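Long-range contact in non-toxic crystal protein (Bacillus thuringiensis, PDB 2D42), which is a non-toxic parasporal crystal protein whose elongated, strand-rich fold closely resembles beta-pore-forming toxins of the aerolysin/epsilon-toxin type, its own activity remaining undefined: residues 1-13 / 197-211. Sequence-based numbering, arbitrary orientation.
Sequences AIINLLRELEIYG and VNIIDVLQANGTPGF
Glu8 OE1 is gripped from opposite faces of its carboxylate by Thr208 OG1, which donates at 2.6 Å, and by Asn206 ND2 at 3.1 Å. Neither donor lies in the carboxylate plane. The Glu8 chain, bent at chi2 (-63°), carries OE1 outward to Asn206 and Thr208. Asn206 spends its amide nitrogen twice: ND2 also donates to the backbone Glu8 O at 2.8 Å; this oxygen lies close to the plane of the Asn206 amide, while Tyr12 N reaches that carbonyl from its other face in the regular helical bond. Residues 197-211 turn toward the acid through a Schellman motif closing helix 199-206, with Gly207 at C-prime and Thr208 just beyond.

Around this polar cluster helices 5-13 and 199-206 cross at 69°, with a closest axial approach of 9.3 Å. The Tyr12 ring swings away from its own backbone N (chi1 172°), which brings it as a knob among Asp201, Val202, Ala205 and Asn206. Val202 CG2 lies over one ring face in a CH-pi contact, 4.3 Å from the Tyr12 ring centroid, and Ala205 CB meets the ring edge. Deeper in, Leu9 CD1 touches Val197 CG2 at 3.6 Å, and both Leu9 and Tyr12 rest on Ile179 of strand 150-185. Toward the N-terminal strand, Leu5 CD2 meets Leu203 CD2, and Ile3 CG2 approaches the Phe211 ring edge.

The contact thus joins the N-terminal helix to the short helix following strand 189-198, away from the centre of the elongated molecule. Its two-donor grip probably favours an ionised Glu8 and fixes how the helix end sits against it.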
loop_
_atom_site.group_PDB
_atom_site.type_symbol
_atom_site.label_atom_id
_atom_site.label_comp_id
_atom_site.label_asym_id
_atom_site.label_seq_id
_atom_site.Cartn_x
_atom_site.Cartn_y
_atom_site.Cartn_z
ATOM N N ALA A 1 -11.142 0.233 13.468
ATOM C CA ALA A 1 -11.137 1.707 13.669
ATOM C C ALA A 1 -9.706 2.232 13.797
ATOM O O ALA A 1 -8.741 1.470 13.690
ATOM C CB ALA A 1 -11.953 2.064 14.920
ATOM N N ILE A 2 -9.572 3.536 14.021
ATOM C CA ILE A 2 -8.251 4.152 14.154
ATOM C C ILE A 2 -7.982 4.563 15.604
ATOM O O ILE A 2 -8.734 5.345 16.186
ATOM C CB ILE A 2 -8.130 5.429 13.295
ATOM C CG1 ILE A 2 -8.553 5.150 11.842
ATOM C CG2 ILE A 2 -6.696 5.951 13.354
ATOM C CD1 ILE A 2 -7.634 4.220 11.078
ATOM N N ILE A 3 -6.912 4.038 16.188
ATOM C CA ILE A 3 -6.574 4.409 17.555
ATOM C C ILE A 3 -6.022 5.830 17.521
ATOM O O ILE A 3 -5.043 6.097 16.836
ATOM C CB ILE A 3 -5.497 3.489 18.151
ATOM C CG1 ILE A 3 -6.058 2.074 18.361
ATOM C CG2 ILE A 3 -4.961 4.094 19.461
ATOM C CD1 ILE A 3 -7.170 1.976 19.385
ATOM N N ASN A 4 -6.658 6.749 18.239
ATOM C CA ASN A 4 -6.169 8.120 18.267
ATOM C C ASN A 4 -5.236 8.261 19.467
ATOM O O ASN A 4 -5.686 8.239 20.614
ATOM C CB ASN A 4 -7.325 9.112 18.397
ATOM C CG ASN A 4 -6.859 10.542 18.288
ATOM O OD1 ASN A 4 -7.092 11.208 17.284
ATOM N ND2 ASN A 4 -6.174 11.017 19.315
ATOM N N LEU A 5 -3.944 8.409 19.199
ATOM C CA LEU A 5 -2.955 8.514 20.265
ATOM C C LEU A 5 -3.148 9.683 21.224
ATOM O O LEU A 5 -2.845 9.555 22.415
ATOM C CB LEU A 5 -1.545 8.544 19.667
ATOM C CG LEU A 5 -1.170 7.240 18.947
ATOM C CD1 LEU A 5 0.126 7.421 18.183
ATOM C CD2 LEU A 5 -1.042 6.106 19.955
ATOM N N LEU A 6 -3.632 10.818 20.720
ATOM C CA LEU A 6 -3.869 11.982 21.576
ATOM C C LEU A 6 -5.036 11.703 22.514
ATOM O O LEU A 6 -5.050 12.152 23.659
ATOM C CB LEU A 6 -4.167 13.225 20.731
ATOM C CG LEU A 6 -2.973 13.809 19.972
ATOM C CD1 LEU A 6 -3.438 14.975 19.127
ATOM C CD2 LEU A 6 -1.907 14.264 20.952
ATOM N N ARG A 7 -6.016 10.956 22.016
ATOM C CA ARG A 7 -7.181 10.579 22.805
ATOM C C ARG A 7 -6.727 9.663 23.947
ATOM O O ARG A 7 -7.183 9.802 25.088
ATOM C CB ARG A 7 -8.202 9.863 21.912
ATOM C CG ARG A 7 -9.344 9.189 22.656
ATOM C CD ARG A 7 -10.145 10.174 23.491
ATOM N NE ARG A 7 -11.138 9.482 24.307
ATOM C CZ ARG A 7 -11.685 9.985 25.412
ATOM N NH1 ARG A 7 -11.335 11.193 25.840
ATOM N NH2 ARG A 7 -12.573 9.273 26.096
ATOM N N GLU A 8 -5.824 8.731 23.637
ATOM C CA GLU A 8 -5.293 7.815 24.641
ATOM C C GLU A 8 -4.552 8.619 25.718
ATOM O O GLU A 8 -4.632 8.301 26.903
ATOM C CB GLU A 8 -4.319 6.810 24.009
ATOM C CG GLU A 8 -4.929 5.848 22.994
ATOM C CD GLU A 8 -5.982 4.925 23.600
ATOM O OE1 GLU A 8 -5.730 4.342 24.679
ATOM O OE2 GLU A 8 -7.057 4.773 22.983
ATOM N N LEU A 9 -3.829 9.653 25.290
ATOM C CA LEU A 9 -3.071 10.513 26.207
ATOM C C LEU A 9 -4.061 11.199 27.157
ATOM O O LEU A 9 -3.851 11.253 28.365
ATOM C CB LEU A 9 -2.279 11.570 25.414
ATOM C CG LEU A 9 -1.503 12.619 26.226
ATOM C CD1 LEU A 9 -0.428 11.929 27.065
ATOM C CD2 LEU A 9 -0.885 13.654 25.289
ATOM N N GLU A 10 -5.148 11.707 26.592
ATOM C CA GLU A 10 -6.182 12.370 27.376
ATOM C C GLU A 10 -6.783 11.382 28.388
ATOM O O GLU A 10 -6.957 11.713 29.563
ATOM C CB GLU A 10 -7.268 12.913 26.440
ATOM C CG GLU A 10 -8.303 13.809 27.102
ATOM C CD GLU A 10 -9.330 14.320 26.106
ATOM O OE1 GLU A 10 -10.082 13.490 25.548
ATOM O OE2 GLU A 10 -9.381 15.547 25.873
ATOM N N ILE A 11 -7.083 10.168 27.934
ATOM C CA ILE A 11 -7.652 9.144 28.813
ATOM C C ILE A 11 -6.691 8.838 29.954
ATOM O O ILE A 11 -7.093 8.733 31.114
ATOM C CB ILE A 11 -7.939 7.837 28.041
ATOM C CG1 ILE A 11 -9.065 8.073 27.030
ATOM C CG2 ILE A 11 -8.295 6.724 29.011
ATOM C CD1 ILE A 11 -9.344 6.885 26.116
ATOM N N TYR A 12 -5.417 8.684 29.619
ATOM C CA TYR A 12 -4.410 8.407 30.626
ATOM C C TYR A 12 -4.347 9.542 31.654
ATOM O O TYR A 12 -4.287 9.295 32.853
ATOM C CB TYR A 12 -3.039 8.253 29.978
ATOM C CG TYR A 12 -1.923 8.152 30.984
ATOM C CD1 TYR A 12 -1.580 6.929 31.554
ATOM C CD2 TYR A 12 -1.215 9.289 31.384
ATOM C CE1 TYR A 12 -0.556 6.836 32.496
ATOM C CE2 TYR A 12 -0.191 9.210 32.327
ATOM C CZ TYR A 12 0.136 7.982 32.876
ATOM O OH TYR A 12 1.171 7.888 33.782
ATOM N N GLY A 13 -4.349 10.779 31.164
ATOM C CA GLY A 13 -4.280 11.937 32.040
ATOM C C GLY A 13 -5.489 12.088 32.942
ATOM O O GLY A 13 -5.359 12.458 34.105
ATOM N N VAL A 197 5.073 12.488 29.780
ATOM C CA VAL A 197 4.920 11.039 29.795
ATOM C C VAL A 197 5.368 10.383 28.505
ATOM O O VAL A 197 5.264 10.969 27.425
ATOM C CB VAL A 197 3.453 10.627 30.031
ATOM C CG1 VAL A 197 2.965 11.187 31.358
ATOM C CG2 VAL A 197 2.578 11.130 28.880
ATOM N N ASN A 198 5.864 9.158 28.625
ATOM C CA ASN A 198 6.302 8.404 27.469
ATOM C C ASN A 198 5.021 7.777 26.915
ATOM O O ASN A 198 4.212 7.233 27.676
ATOM C CB ASN A 198 7.279 7.313 27.901
ATOM C CG ASN A 198 8.005 6.680 26.731
ATOM O OD1 ASN A 198 7.418 6.429 25.675
ATOM N ND2 ASN A 198 9.287 6.403 26.922
ATOM N N ILE A 199 4.822 7.858 25.603
ATOM C CA ILE A 199 3.618 7.290 25.006
ATOM C C ILE A 199 3.491 5.787 25.271
ATOM O O ILE A 199 2.384 5.255 25.302
ATOM C CB ILE A 199 3.563 7.557 23.479
ATOM C CG1 ILE A 199 2.167 7.212 22.940
ATOM C CG2 ILE A 199 4.625 6.722 22.752
ATOM C CD1 ILE A 199 1.039 8.051 23.549
ATOM N N ILE A 200 4.611 5.097 25.480
ATOM C CA ILE A 200 4.537 3.658 25.737
ATOM C C ILE A 200 3.900 3.368 27.093
ATOM O O ILE A 200 3.233 2.345 27.272
ATOM C CB ILE A 200 5.932 2.980 25.676
ATOM C CG1 ILE A 200 6.797 3.426 26.855
ATOM C CG2 ILE A 200 6.611 3.309 24.343
ATOM C CD1 ILE A 200 8.139 2.714 26.926
ATOM N N ASP A 201 4.095 4.272 28.052
ATOM C CA ASP A 201 3.519 4.084 29.376
ATOM C C ASP A 201 2.025 4.364 29.333
ATOM O O ASP A 201 1.250 3.772 30.088
ATOM C CB ASP A 201 4.200 4.998 30.392
ATOM C CG ASP A 201 5.675 4.677 30.569
ATOM O OD1 ASP A 201 6.010 3.490 30.773
ATOM O OD2 ASP A 201 6.501 5.612 30.509
ATOM N N VAL A 202 1.624 5.264 28.441
ATOM C CA VAL A 202 0.212 5.608 28.279
ATOM C C VAL A 202 -0.544 4.401 27.714
ATOM O O VAL A 202 -1.598 4.016 28.228
ATOM C CB VAL A 202 0.038 6.800 27.308
ATOM C CG1 VAL A 202 -1.431 6.993 26.965
ATOM C CG2 VAL A 202 0.598 8.061 27.936
ATOM N N LEU A 203 0.011 3.816 26.655
ATOM C CA LEU A 203 -0.583 2.659 25.989
ATOM C C LEU A 203 -0.632 1.463 26.924
ATOM O O LEU A 203 -1.609 0.720 26.954
ATOM C CB LEU A 203 0.225 2.301 24.734
ATOM C CG LEU A 203 0.241 3.377 23.640
ATOM C CD1 LEU A 203 1.291 3.065 22.594
ATOM C CD2 LEU A 203 -1.140 3.473 23.015
ATOM N N GLN A 204 0.432 1.275 27.692
ATOM C CA GLN A 204 0.476 0.160 28.615
ATOM C C GLN A 204 -0.557 0.347 29.717
ATOM O O GLN A 204 -1.293 -0.582 30.060
ATOM C CB GLN A 204 1.872 0.030 29.213
ATOM C CG GLN A 204 2.085 -1.270 29.938
ATOM C CD GLN A 204 3.531 -1.688 29.925
ATOM O OE1 GLN A 204 4.401 -0.979 30.432
ATOM N NE2 GLN A 204 3.803 -2.842 29.334
ATOM N N ALA A 205 -0.620 1.559 30.256
ATOM C CA ALA A 205 -1.559 1.864 31.326
ATOM C C ALA A 205 -2.996 1.758 30.839
ATOM O O ALA A 205 -3.857 1.241 31.544
ATOM C CB ALA A 205 -1.295 3.262 31.870
ATOM N N ASN A 206 -3.254 2.248 29.632
ATOM C CA ASN A 206 -4.599 2.210 29.062
ATOM C C ASN A 206 -5.017 0.827 28.566
ATOM O O ASN A 206 -6.209 0.554 28.391
ATOM C CB ASN A 206 -4.702 3.193 27.895
ATOM C CG ASN A 206 -4.707 4.638 28.341
ATOM O OD1 ASN A 206 -4.644 4.939 29.539
ATOM N ND2 ASN A 206 -4.785 5.549 27.377
ATOM N N GLY A 207 -4.039 -0.039 28.335
ATOM C CA GLY A 207 -4.346 -1.361 27.824
ATOM C C GLY A 207 -4.802 -1.249 26.379
ATOM O O GLY A 207 -5.482 -2.132 25.863
ATOM N N THR A 208 -4.427 -0.149 25.732
ATOM C CA THR A 208 -4.787 0.114 24.342
ATOM C C THR A 208 -4.524 -1.104 23.454
ATOM O O THR A 208 -3.410 -1.611 23.394
ATOM C CB THR A 208 -3.983 1.311 23.794
ATOM O OG1 THR A 208 -3.968 2.365 24.772
ATOM C CG2 THR A 208 -4.606 1.821 22.509
ATOM N N PRO A 209 -5.558 -1.579 22.740
ATOM C CA PRO A 209 -5.459 -2.742 21.849
ATOM C C PRO A 209 -4.558 -2.519 20.640
ATOM O O PRO A 209 -4.469 -1.406 20.123
ATOM C CB PRO A 209 -6.910 -2.979 21.416
ATOM C CG PRO A 209 -7.718 -2.328 22.493
ATOM C CD PRO A 209 -6.940 -1.081 22.783
ATOM N N GLY A 210 -3.905 -3.588 20.194
ATOM C CA GLY A 210 -3.046 -3.514 19.022
ATOM C C GLY A 210 -1.577 -3.194 19.238
ATOM O O GLY A 210 -0.831 -3.003 18.273
ATOM N N PHE A 211 -1.138 -3.157 20.490
ATOM C CA PHE A 211 0.255 -2.825 20.768
ATOM C C PHE A 211 1.017 -3.806 21.645
ATOM O O PHE A 211 0.450 -4.437 22.532
ATOM C CB PHE A 211 0.337 -1.465 21.461
ATOM C CG PHE A 211 -0.120 -0.312 20.626
ATOM C CD1 PHE A 211 0.788 0.394 19.838
ATOM C CD2 PHE A 211 -1.441 0.118 20.678
ATOM C CE1 PHE A 211 0.386 1.519 19.122
ATOM C CE2 PHE A 211 -1.851 1.242 19.961
ATOM C CZ PHE A 211 -0.933 1.943 19.185
#